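Local structure of N-terminal acetyltransferase B complex subunit MDM20 (Candida albicans, 5K04) at residues Asn300-Phe305 and Leu309-Asp314; Leu282-Asp287 and Arg292-Ser297; Asn342-Val347 and Trp353-Arg358; Asp249-Trp254 and Gln270-Pro275. The protein probably serves as the non-catalytic auxiliary subunit of the NatB N-terminal acetyltransferase complex, binding the NAT3 subunit within an all-helical scaffold. All blocks are in the same frame, centred on the assembly; numbering follows the deposited sequence.

How the contacts relate
Along the chain the contacts come in the order 4, 2, 1, 3, strictly in series: none nests in or crosses another. Contact 4 closes the longest loop, from helix 248-260 past helix 265-269 to the segment 270-275. Contact 2 then joins helix 277-289 to the start of helix 295-305, and contact 1 joins the end of that same helix to helix 311-315. Contact 3 ties helix 337-346 to helix 353-358. Neighbouring contacts touch: Leu282 packs on Trp251 and Leu272, linking contacts 2 and 4, Lys304 packs on Pro275 between contacts 1 and 4, and Tyr302 with Asn343 and Tyr312 with Asn342 link contacts 1 and 3. Contacts 3 and 4 lie farthest apart, about 33 Å between centres.

Contact 1. Residues Asn300-Phe305 and Leu309-Asp314; sequences NYYQKF and LCCYAD
The short turn joining helix 295-305 to helix 311-315 is closed by Tyr301, Tyr302 and Phe305 on one side and Cys310, Cys311 and Asp314 on the other, with CA of Phe305 5.7 Å from CA of Cys311. Tyr301 holds its CG anti to the backbone N (chi1 175°), which throws the phenol across the gap to the next helix. There it crosses the Asp314 side chain at about a right angle, ring and carboxylate planes 59° apart. Tyr301 OH donates to Asp314 OD2; the modelled separation of 2.3 Å is shorter than such bonds normally are, so the exact length is doubtful. Arg277 forms a salt bridge with the same oxygen, which probably favours the ionised carboxylate.

This packing of two consecutive helices across a short connection belongs to the helical array of the MDM20/NAA25 family, which falls in the TPR clan, and here it also borders the partner subunit: Cys310 and Asp314 pack against Tyr84 of the NAT3 chain. Sulfur-aromatic contacts complete the junction. Cys311 SG approaches both tyrosine rings obliquely, 3.8 Å from Tyr301 CE2 and 3.9 Å from Tyr302 CD1. Over one face of the Tyr301 ring sits Phe305 CB, 3.7 Å above its plane, and Phe305 O lies 3.2 Å from Cys311 CB.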
# COMPACT_ATOMS: atom_id res chain seq x y z
N ASN A 300 39.39 0.64 -3.37
CA ASN A 300 39.48 0.06 -2.04
C ASN A 300 38.12 -0.45 -1.57
O ASN A 300 38.03 -1.50 -0.92
CB ASN A 300 40.07 1.08 -1.06
CG ASN A 300 39.90 0.67 0.43
OD1 ASN A 300 40.69 -0.12 0.96
ND2 ASN A 300 38.87 1.23 1.10
N TYR A 301 37.04 0.27 -1.89
CA TYR A 301 35.71 -0.24 -1.56
C TYR A 301 35.43 -1.54 -2.31
O TYR A 301 34.93 -2.51 -1.73
CB TYR A 301 34.62 0.79 -1.86
CG TYR A 301 33.25 0.21 -1.62
CD1 TYR A 301 32.67 0.24 -0.35
CD2 TYR A 301 32.55 -0.42 -2.65
CE1 TYR A 301 31.42 -0.33 -0.12
CE2 TYR A 301 31.30 -0.99 -2.42
CZ TYR A 301 30.74 -0.94 -1.17
OH TYR A 301 29.51 -1.51 -0.97
N TYR A 302 35.77 -1.57 -3.60
CA TYR A 302 35.50 -2.74 -4.43
C TYR A 302 36.27 -3.96 -3.94
O TYR A 302 35.74 -5.08 -3.95
CB TYR A 302 35.85 -2.44 -5.89
CG TYR A 302 35.77 -3.65 -6.81
CD1 TYR A 302 34.59 -3.99 -7.44
CD2 TYR A 302 36.87 -4.46 -7.03
CE1 TYR A 302 34.50 -5.09 -8.27
CE2 TYR A 302 36.79 -5.58 -7.87
CZ TYR A 302 35.60 -5.89 -8.48
OH TYR A 302 35.50 -6.98 -9.30
N GLN A 303 37.52 -3.77 -3.51
CA GLN A 303 38.32 -4.91 -3.06
C GLN A 303 37.76 -5.51 -1.79
O GLN A 303 37.87 -6.72 -1.57
CB GLN A 303 39.78 -4.48 -2.83
CG GLN A 303 40.54 -4.09 -4.11
CD GLN A 303 40.59 -5.21 -5.15
OE1 GLN A 303 40.63 -6.39 -4.80
NE2 GLN A 303 40.60 -4.83 -6.43
N LYS A 304 37.16 -4.68 -0.94
CA LYS A 304 36.59 -5.15 0.30
C LYS A 304 35.19 -5.72 0.11
O LYS A 304 34.79 -6.61 0.87
CB LYS A 304 36.56 -4.02 1.32
CG LYS A 304 37.95 -3.55 1.71
CD LYS A 304 37.91 -2.44 2.74
CE LYS A 304 39.28 -2.27 3.38
NZ LYS A 304 39.74 -3.55 4.00
N PHE A 305 34.43 -5.25 -0.89
CA PHE A 305 33.01 -5.56 -0.97
C PHE A 305 32.54 -6.17 -2.30
O PHE A 305 31.33 -6.32 -2.50
CB PHE A 305 32.20 -4.30 -0.63
CG PHE A 305 32.38 -3.88 0.81
CD1 PHE A 305 31.63 -4.47 1.82
CD2 PHE A 305 33.34 -2.94 1.17
CE1 PHE A 305 31.81 -4.12 3.15
CE2 PHE A 305 33.54 -2.58 2.49
CZ PHE A 305 32.77 -3.18 3.48
N LEU A 309 26.65 -8.54 -2.49
CA LEU A 309 25.68 -8.13 -3.49
C LEU A 309 25.43 -6.62 -3.47
O LEU A 309 24.91 -6.07 -4.45
CB LEU A 309 24.40 -8.93 -3.27
CG LEU A 309 23.47 -9.15 -4.46
CD1 LEU A 309 24.16 -9.90 -5.60
CD2 LEU A 309 22.24 -9.90 -3.99
N CYS A 310 25.83 -5.93 -2.40
CA CYS A 310 25.65 -4.49 -2.30
C CYS A 310 26.60 -3.69 -3.20
O CYS A 310 26.26 -2.55 -3.53
CB CYS A 310 25.84 -4.02 -0.84
SG CYS A 310 27.46 -4.17 -0.11
N CYS A 311 27.74 -4.28 -3.63
CA CYS A 311 28.83 -3.49 -4.19
C CYS A 311 28.35 -2.56 -5.31
O CYS A 311 28.60 -1.35 -5.28
CB CYS A 311 29.95 -4.42 -4.71
SG CYS A 311 31.46 -3.59 -5.14
N TYR A 312 27.65 -3.12 -6.30
CA TYR A 312 27.25 -2.34 -7.47
C TYR A 312 26.37 -1.16 -7.09
O TYR A 312 26.58 -0.04 -7.56
CB TYR A 312 26.50 -3.23 -8.47
CG TYR A 312 25.91 -2.42 -9.60
CD1 TYR A 312 26.70 -1.97 -10.65
CD2 TYR A 312 24.56 -2.12 -9.62
CE1 TYR A 312 26.16 -1.23 -11.69
CE2 TYR A 312 24.01 -1.38 -10.65
CZ TYR A 312 24.82 -0.94 -11.68
OH TYR A 312 24.26 -0.20 -12.71
N ALA A 313 25.34 -1.41 -6.26
CA ALA A 313 24.41 -0.34 -5.91
C ALA A 313 25.11 0.76 -5.11
O ALA A 313 24.78 1.94 -5.25
CB ALA A 313 23.22 -0.91 -5.13
N ASP A 314 26.09 0.38 -4.30
CA ASP A 314 26.84 1.37 -3.54
C ASP A 314 27.73 2.24 -4.44
O ASP A 314 27.81 3.46 -4.26
CB ASP A 314 27.67 0.64 -2.47
CG ASP A 314 26.81 0.01 -1.35
OD1 ASP A 314 25.57 0.21 -1.33
OD2 ASP A 314 27.38 -0.68 -0.48

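Contact 2. Residues Leu282-Asp287 and Arg292-Ser297; sequences LKIELD and RNIETS
With CG anti to its carbonyl carbon (chi1 -67°), Asp287 swings its carboxylate off helix 277-289 toward Ser297, whose CB points back at that helix. Ser297 OG donates to Asp287 OD2, but the modelled 2.3 Å is too short to be trusted as a length, and the Ser297 chi1 of 29° lies away from a staggered value; the pairing is better supported than its exact geometry. A water donates to the same oxygen, Asp287 OD2, at 2.6 Å, and it is also hydrogen-bonded to Thr296 OG1, in a direction the geometry does not settle.

The backbone of the same aspartate adds a second link: Arg292 N donates to Asp287 O at 2.8 Å, nearly straight at 170°. Together these bonds close a helix hairpin, in which helix 277-289 runs through a short connection into helix 295-305, two successive helices of the TPR-clan family region. The second helix is capped at its entry by Asn293, whose OD1 accepts a weak bond of 3.0 Å from Glu295 N.

Beside the polar groups the packing is aliphatic. Ile284 and Ile294 cross at about a right angle, meeting through their branch methyls, CG2 of Ile284 to CG2 of Ile294, at 3.8 Å. Ile284 CG1 also lies 3.8 Å from Ser297 O. Arg292 NE is 4.3 Å from Asp287 OD1, too long for a salt bridge, while the Arg292 guanidinium makes a cation-pi contact with Phe265.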
# COMPACT_ATOMS: atom_id res chain seq x y z
N LEU A 282 32.45 6.38 2.76
CA LEU A 282 32.67 7.76 3.18
C LEU A 282 33.95 8.32 2.59
O LEU A 282 34.02 9.50 2.25
CB LEU A 282 32.72 7.84 4.70
CG LEU A 282 32.73 9.26 5.26
CD1 LEU A 282 31.39 9.93 4.99
CD2 LEU A 282 33.04 9.23 6.76
N LYS A 283 34.98 7.47 2.46
CA LYS A 283 36.26 7.89 1.89
C LYS A 283 36.08 8.40 0.47
O LYS A 283 36.77 9.34 0.06
CB LYS A 283 37.26 6.74 1.94
CG LYS A 283 37.84 6.53 3.32
CD LYS A 283 38.90 5.44 3.33
CE LYS A 283 39.53 5.29 4.71
NZ LYS A 283 40.43 6.42 5.11
N ILE A 284 35.14 7.80 -0.27
CA ILE A 284 34.75 8.35 -1.57
C ILE A 284 34.09 9.70 -1.39
O ILE A 284 34.39 10.66 -2.10
CB ILE A 284 33.81 7.37 -2.30
CG1 ILE A 284 34.40 5.96 -2.29
CG2 ILE A 284 33.58 7.86 -3.72
CD1 ILE A 284 33.50 4.92 -2.91
N GLU A 285 33.15 9.78 -0.45
CA GLU A 285 32.46 11.04 -0.18
C GLU A 285 33.44 12.11 0.31
O GLU A 285 33.24 13.30 0.08
CB GLU A 285 31.35 10.81 0.85
CG GLU A 285 30.11 11.68 0.65
CD GLU A 285 29.14 11.12 -0.37
OE1 GLU A 285 28.95 9.88 -0.41
OE2 GLU A 285 28.56 11.92 -1.14
N LEU A 286 34.53 11.69 0.97
CA LEU A 286 35.49 12.66 1.49
C LEU A 286 36.41 13.15 0.38
O LEU A 286 36.80 14.32 0.39
CB LEU A 286 36.29 12.04 2.64
CG LEU A 286 37.32 12.94 3.33
CD1 LEU A 286 36.63 14.06 4.10
CD2 LEU A 286 38.25 12.14 4.25
N ASP A 287 36.75 12.29 -0.58
CA ASP A 287 37.49 12.73 -1.76
C ASP A 287 36.70 13.78 -2.54
O ASP A 287 37.25 14.81 -2.94
CB ASP A 287 37.81 11.54 -2.66
CG ASP A 287 38.79 10.58 -2.04
OD1 ASP A 287 39.31 10.91 -0.95
OD2 ASP A 287 39.03 9.51 -2.63
N ARG A 292 39.27 15.93 -4.56
CA ARG A 292 40.34 14.98 -4.81
C ARG A 292 39.87 13.87 -5.75
O ARG A 292 38.69 13.77 -6.11
CB ARG A 292 40.84 14.38 -3.49
CG ARG A 292 41.42 15.36 -2.52
CD ARG A 292 41.58 14.71 -1.15
NE ARG A 292 42.59 13.66 -1.12
CZ ARG A 292 43.81 13.82 -0.61
NH1 ARG A 292 44.16 14.98 -0.07
NH2 ARG A 292 44.68 12.81 -0.63
N ASN A 293 40.81 13.01 -6.14
CA ASN A 293 40.55 11.95 -7.10
C ASN A 293 39.83 10.77 -6.44
O ASN A 293 40.26 10.25 -5.41
CB ASN A 293 41.84 11.48 -7.74
CG ASN A 293 41.69 10.14 -8.41
OD1 ASN A 293 42.18 9.12 -7.91
ND2 ASN A 293 41.00 10.13 -9.54
N ILE A 294 38.75 10.32 -7.09
CA ILE A 294 37.89 9.26 -6.58
C ILE A 294 38.55 7.87 -6.63
O ILE A 294 38.18 6.99 -5.84
CB ILE A 294 36.59 9.29 -7.42
CG1 ILE A 294 35.97 10.69 -7.37
CG2 ILE A 294 35.56 8.32 -6.93
CD1 ILE A 294 34.69 10.82 -8.17
N GLU A 295 39.55 7.68 -7.50
CA GLU A 295 39.90 6.35 -8.00
C GLU A 295 40.28 5.37 -6.90
O GLU A 295 39.73 4.27 -6.82
CB GLU A 295 41.05 6.47 -9.00
CG GLU A 295 40.63 6.39 -10.44
CD GLU A 295 41.78 6.08 -11.34
OE1 GLU A 295 42.61 6.98 -11.56
OE2 GLU A 295 41.88 4.92 -11.80
N THR A 296 41.27 5.74 -6.07
CA THR A 296 41.82 4.77 -5.12
C THR A 296 40.78 4.34 -4.10
O THR A 296 40.75 3.17 -3.69
CB THR A 296 43.05 5.36 -4.43
OG1 THR A 296 42.64 6.23 -3.37
CG2 THR A 296 43.86 6.17 -5.41
N SER A 297 39.92 5.26 -3.67
CA SER A 297 38.91 4.89 -2.68
C SER A 297 37.77 4.08 -3.31
O SER A 297 37.13 3.29 -2.61
CB SER A 297 38.38 6.13 -1.96
OG SER A 297 38.45 7.28 -2.76
O HOH W 1 41.15 8.22 -3.44

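Contact 3. Residues Asn342-Val347 and Trp353-Arg358; sequences NNRKFV and WDVYER
Arg344 and Asp354 join two consecutive helices of the TPR-clan family region, 337-346 and 353-358, by a salt bridge between helices whose backbones stay well apart: the closest pair of CA atoms, those of Arg344 and Val355, is 9.7 Å apart. The linkage is therefore made by side chains alone, and the buried surface is small.

The charged interaction is end-on and bidentate. Arg344 NH2 donates to Asp354 OD2 at 2.7 Å, practically straight at 177°, and Arg344 NH1 donates to Asp354 OD1 at 3.1 Å. Both oxygens are met on their syn sides, and both lie close to the guanidinium plane. With the two flat groups only 22° from coplanar, the pair of bonds resists rotation of either group about the axis joining them. A bend at chi2 (-77°) of Arg344 directs the guanidinium at the acid, which comes from the opposite direction. Arg344 NH1 has a further acceptor in Asn352 OD1, just ahead of the second helix, so the same nitrogen grips the loop as well as the helix.

Polar bonds on another side of helix 337-346 attach it to the turn between helices 295-305 and 311-315: Asn342 ND2 bonds to the carbonyls of Asn306 and Lys308.

Apolar packing is supplied by Val355, which slides past the arginine and sets one methyl over a face of its guanidinium, offset toward the rim. That methyl, CG2 of Val355, stands 3.4 Å above the guanidinium plane and 3.5 Å from Arg344 NH2.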
# COMPACT_ATOMS: atom_id res chain seq x y z
N ASN A 342 28.49 -8.53 -9.76
CA ASN A 342 28.78 -7.10 -9.70
C ASN A 342 29.50 -6.64 -10.96
O ASN A 342 29.12 -5.63 -11.57
CB ASN A 342 29.59 -6.79 -8.44
CG ASN A 342 28.72 -6.75 -7.17
OD1 ASN A 342 27.67 -6.11 -7.15
ND2 ASN A 342 29.15 -7.44 -6.12
N ASN A 343 30.51 -7.40 -11.40
CA ASN A 343 31.27 -7.03 -12.59
C ASN A 343 30.38 -6.97 -13.83
O ASN A 343 30.48 -6.03 -14.62
CB ASN A 343 32.42 -8.02 -12.82
CG ASN A 343 33.46 -7.95 -11.73
OD1 ASN A 343 33.40 -7.09 -10.85
ND2 ASN A 343 34.43 -8.87 -11.76
N ARG A 344 29.50 -7.96 -14.00
CA ARG A 344 28.59 -7.94 -15.15
C ARG A 344 27.63 -6.75 -15.08
O ARG A 344 27.23 -6.21 -16.12
CB ARG A 344 27.81 -9.24 -15.23
CG ARG A 344 28.67 -10.46 -15.54
CD ARG A 344 29.03 -10.51 -17.02
NE ARG A 344 29.95 -11.61 -17.31
CZ ARG A 344 29.64 -12.69 -18.02
NH1 ARG A 344 28.42 -12.82 -18.53
NH2 ARG A 344 30.54 -13.63 -18.22
N LYS A 345 27.25 -6.34 -13.87
CA LYS A 345 26.44 -5.14 -13.72
C LYS A 345 27.24 -3.89 -14.05
O LYS A 345 26.74 -2.98 -14.72
CB LYS A 345 25.89 -5.06 -12.30
CG LYS A 345 24.78 -6.04 -12.01
CD LYS A 345 24.62 -6.22 -10.52
CE LYS A 345 23.28 -5.77 -10.05
NZ LYS A 345 22.90 -6.57 -8.87
N PHE A 346 28.49 -3.82 -13.58
CA PHE A 346 29.30 -2.64 -13.84
C PHE A 346 29.46 -2.40 -15.34
O PHE A 346 29.35 -1.27 -15.81
CB PHE A 346 30.66 -2.77 -13.15
CG PHE A 346 30.62 -2.54 -11.66
CD1 PHE A 346 30.23 -1.31 -11.14
CD2 PHE A 346 31.00 -3.55 -10.78
CE1 PHE A 346 30.18 -1.09 -9.76
CE2 PHE A 346 30.98 -3.34 -9.40
CZ PHE A 346 30.56 -2.11 -8.89
N VAL A 347 29.70 -3.47 -16.11
CA VAL A 347 29.90 -3.36 -17.56
C VAL A 347 28.57 -3.45 -18.30
O VAL A 347 28.54 -3.53 -19.53
CB VAL A 347 30.87 -4.43 -18.07
CG1 VAL A 347 32.16 -4.39 -17.29
CG2 VAL A 347 30.22 -5.81 -17.98
N TRP A 353 24.03 -16.18 -19.69
CA TRP A 353 23.79 -17.62 -19.54
C TRP A 353 25.08 -18.37 -19.24
O TRP A 353 25.04 -19.42 -18.58
CB TRP A 353 23.13 -18.18 -20.80
CG TRP A 353 21.78 -17.59 -21.04
CD1 TRP A 353 21.40 -16.83 -22.11
CD2 TRP A 353 20.64 -17.67 -20.17
NE1 TRP A 353 20.09 -16.44 -21.96
CE2 TRP A 353 19.60 -16.94 -20.78
CE3 TRP A 353 20.40 -18.30 -18.95
CZ2 TRP A 353 18.33 -16.83 -20.21
CZ3 TRP A 353 19.13 -18.18 -18.38
CH2 TRP A 353 18.11 -17.45 -19.02
N ASP A 354 26.22 -17.86 -19.70
CA ASP A 354 27.48 -18.54 -19.41
C ASP A 354 27.73 -18.62 -17.91
O ASP A 354 28.21 -19.64 -17.40
CB ASP A 354 28.64 -17.83 -20.13
CG ASP A 354 28.76 -16.36 -19.74
OD1 ASP A 354 27.72 -15.68 -19.56
OD2 ASP A 354 29.90 -15.88 -19.61
N VAL A 355 27.37 -17.56 -17.17
CA VAL A 355 27.56 -17.58 -15.73
C VAL A 355 26.51 -18.45 -15.07
O VAL A 355 26.81 -19.22 -14.14
CB VAL A 355 27.53 -16.15 -15.16
CG1 VAL A 355 27.72 -16.17 -13.65
CG2 VAL A 355 28.58 -15.29 -15.82
N TYR A 356 25.26 -18.36 -15.55
CA TYR A 356 24.21 -19.27 -15.11
C TYR A 356 24.65 -20.73 -15.22
O TYR A 356 24.49 -21.51 -14.27
CB TYR A 356 22.93 -19.04 -15.92
CG TYR A 356 21.90 -20.10 -15.61
CD1 TYR A 356 21.12 -20.02 -14.47
CD2 TYR A 356 21.77 -21.22 -16.43
CE1 TYR A 356 20.21 -21.02 -14.16
CE2 TYR A 356 20.86 -22.23 -16.13
CZ TYR A 356 20.08 -22.12 -15.00
OH TYR A 356 19.17 -23.11 -14.71
N GLU A 357 25.23 -21.11 -16.36
CA GLU A 357 25.65 -22.50 -16.53
C GLU A 357 26.72 -22.92 -15.53
O GLU A 357 26.85 -24.11 -15.24
CB GLU A 357 26.15 -22.73 -17.96
CG GLU A 357 25.05 -22.70 -19.03
CD GLU A 357 24.06 -23.86 -18.94
OE1 GLU A 357 24.31 -24.82 -18.19
OE2 GLU A 357 23.02 -23.81 -19.65
N ARG A 358 27.47 -21.96 -14.98
CA ARG A 358 28.49 -22.27 -13.98
C ARG A 358 27.95 -22.29 -12.56
O ARG A 358 28.60 -22.82 -11.67
CB ARG A 358 29.64 -21.26 -14.06
CG ARG A 358 30.62 -21.51 -15.21
CD ARG A 358 31.36 -20.24 -15.57
NE ARG A 358 32.11 -19.71 -14.43
CZ ARG A 358 32.50 -18.43 -14.31
NH1 ARG A 358 32.20 -17.54 -15.25
NH2 ARG A 358 33.17 -18.05 -13.23

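Contact 4. Residues Asp249-Trp254 and Gln270-Pro275; sequences DTWKLW and QKLTLP. Unlike the reference sequence in segment 270-275: Leu274 (reference Ser).
Trp254, whose six-membered ring meets Lys271 and Leu272, is held at its polar end by a hydrogen bond from NE1 to Glu237 OE2 on helix 229-242. That bond, together with stacking on His233, restrains the rotation of the indole. Between the two segments themselves there is no hydrogen bond, and the contact is made by carbon atoms.

Trp254 has CG anti to the backbone N (chi1 179°), which points the indole from helix 248-260 toward the segment 270-275. Lys271 crosses it at about a right angle with the aliphatic part of its chain: CD lies 3.9 Å from Trp254 CZ2, and CB 4.0 Å from Trp254 CH2. The loop holding Lys271 and Leu272 leads from helix 265-269 into helix 277-289, so this packing seats an interhelical connection on an earlier helix of the TPR-clan region. Leu272 supplies one methyl for both indoles, its CD2 being 3.7 Å from Trp251 CZ3 and 4.2 Å from Trp254 CZ3, obliquely placed to each ring.

The two tryptophans also pack on one another, Trp251 CZ3 standing 4.1 Å above the Trp254 plane and offset toward its rim. Leu282 and Ile279 of helix 277-289 touch both Trp251 and Leu272, while on the same helix as the tryptophans Asp249 makes a salt bridge with Lys5 of the NAT3 chain.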
# COMPACT_ATOMS: atom_id res chain seq x y z
N ASP A 249 24.41 8.79 7.01
CA ASP A 249 23.97 10.18 6.96
C ASP A 249 24.68 11.02 8.01
O ASP A 249 25.06 12.17 7.75
CB ASP A 249 22.45 10.25 7.15
CG ASP A 249 21.69 9.70 5.95
OD1 ASP A 249 22.32 9.29 4.96
OD2 ASP A 249 20.44 9.69 5.99
N THR A 250 24.91 10.45 9.20
CA THR A 250 25.62 11.17 10.25
C THR A 250 27.11 11.31 9.94
O THR A 250 27.73 12.31 10.32
CB THR A 250 25.40 10.46 11.60
OG1 THR A 250 24.00 10.28 11.82
CG2 THR A 250 26.00 11.29 12.75
N TRP A 251 27.69 10.32 9.24
CA TRP A 251 29.08 10.43 8.82
C TRP A 251 29.26 11.56 7.82
O TRP A 251 30.23 12.33 7.89
CB TRP A 251 29.57 9.12 8.20
CG TRP A 251 30.02 8.03 9.16
CD1 TRP A 251 29.39 6.82 9.38
CD2 TRP A 251 31.19 8.02 9.99
NE1 TRP A 251 30.10 6.08 10.30
CE2 TRP A 251 31.21 6.79 10.69
CE3 TRP A 251 32.22 8.94 10.22
CZ2 TRP A 251 32.21 6.46 11.59
CZ3 TRP A 251 33.22 8.60 11.11
CH2 TRP A 251 33.21 7.38 11.79
N LYS A 252 28.32 11.68 6.88
CA LYS A 252 28.43 12.72 5.85
C LYS A 252 28.35 14.11 6.47
O LYS A 252 29.12 15.00 6.11
CB LYS A 252 27.34 12.52 4.80
CG LYS A 252 27.52 11.26 3.96
CD LYS A 252 26.22 10.83 3.26
CE LYS A 252 25.82 11.78 2.14
NZ LYS A 252 24.55 11.37 1.51
N LEU A 253 27.42 14.30 7.41
CA LEU A 253 27.35 15.57 8.13
C LEU A 253 28.65 15.84 8.89
O LEU A 253 29.09 16.99 8.97
CB LEU A 253 26.15 15.56 9.08
CG LEU A 253 24.75 15.54 8.45
CD1 LEU A 253 23.68 15.66 9.53
CD2 LEU A 253 24.53 16.63 7.43
N TRP A 254 29.29 14.78 9.39
CA TRP A 254 30.52 14.95 10.16
C TRP A 254 31.68 15.46 9.29
O TRP A 254 32.47 16.30 9.74
CB TRP A 254 30.91 13.64 10.84
CG TRP A 254 32.17 13.71 11.64
CD1 TRP A 254 32.34 14.24 12.89
CD2 TRP A 254 33.45 13.20 11.25
NE1 TRP A 254 33.65 14.11 13.29
CE2 TRP A 254 34.35 13.47 12.30
CE3 TRP A 254 33.93 12.54 10.11
CZ2 TRP A 254 35.68 13.10 12.25
CZ3 TRP A 254 35.26 12.20 10.05
CH2 TRP A 254 36.12 12.47 11.11
N GLN A 270 42.42 10.53 9.14
CA GLN A 270 43.15 9.81 10.18
C GLN A 270 42.21 9.19 11.21
O GLN A 270 42.58 8.22 11.87
CB GLN A 270 44.16 10.75 10.87
CG GLN A 270 45.39 11.07 10.02
CD GLN A 270 46.23 12.22 10.57
OE1 GLN A 270 45.78 12.98 11.44
NE2 GLN A 270 47.45 12.36 10.06
N LYS A 271 41.01 9.74 11.37
CA LYS A 271 40.00 9.14 12.23
C LYS A 271 39.21 8.02 11.54
O LYS A 271 38.35 7.40 12.18
CB LYS A 271 39.03 10.21 12.76
CG LYS A 271 39.61 11.07 13.88
CD LYS A 271 38.51 11.81 14.64
CE LYS A 271 38.99 12.30 16.00
NZ LYS A 271 40.14 13.26 15.90
N LEU A 272 39.49 7.75 10.27
CA LEU A 272 38.75 6.74 9.51
C LEU A 272 39.60 5.47 9.39
O LEU A 272 40.11 5.12 8.33
CB LEU A 272 38.37 7.30 8.14
CG LEU A 272 37.49 8.56 8.19
CD1 LEU A 272 37.19 9.08 6.80
CD2 LEU A 272 36.20 8.29 8.94
N THR A 273 39.71 4.77 10.52
CA THR A 273 40.66 3.66 10.67
C THR A 273 40.04 2.28 10.47
O THR A 273 40.75 1.35 10.07
CB THR A 273 41.32 3.71 12.06
OG1 THR A 273 40.47 3.06 13.02
CG2 THR A 273 41.53 5.15 12.50
N LEU A 274 38.73 2.13 10.74
CA LEU A 274 38.01 0.87 10.67
C LEU A 274 37.53 0.60 9.25
O LEU A 274 36.91 1.47 8.64
CB LEU A 274 36.81 0.90 11.61
CG LEU A 274 37.18 1.02 13.08
CD1 LEU A 274 35.98 1.49 13.88
CD2 LEU A 274 37.69 -0.33 13.58
N PRO A 275 37.80 -0.59 8.70
CA PRO A 275 37.40 -0.86 7.31
C PRO A 275 35.92 -1.20 7.15
O PRO A 275 35.58 -2.10 6.37
CB PRO A 275 38.30 -2.04 6.91
CG PRO A 275 38.65 -2.71 8.20
CD PRO A 275 38.65 -1.65 9.27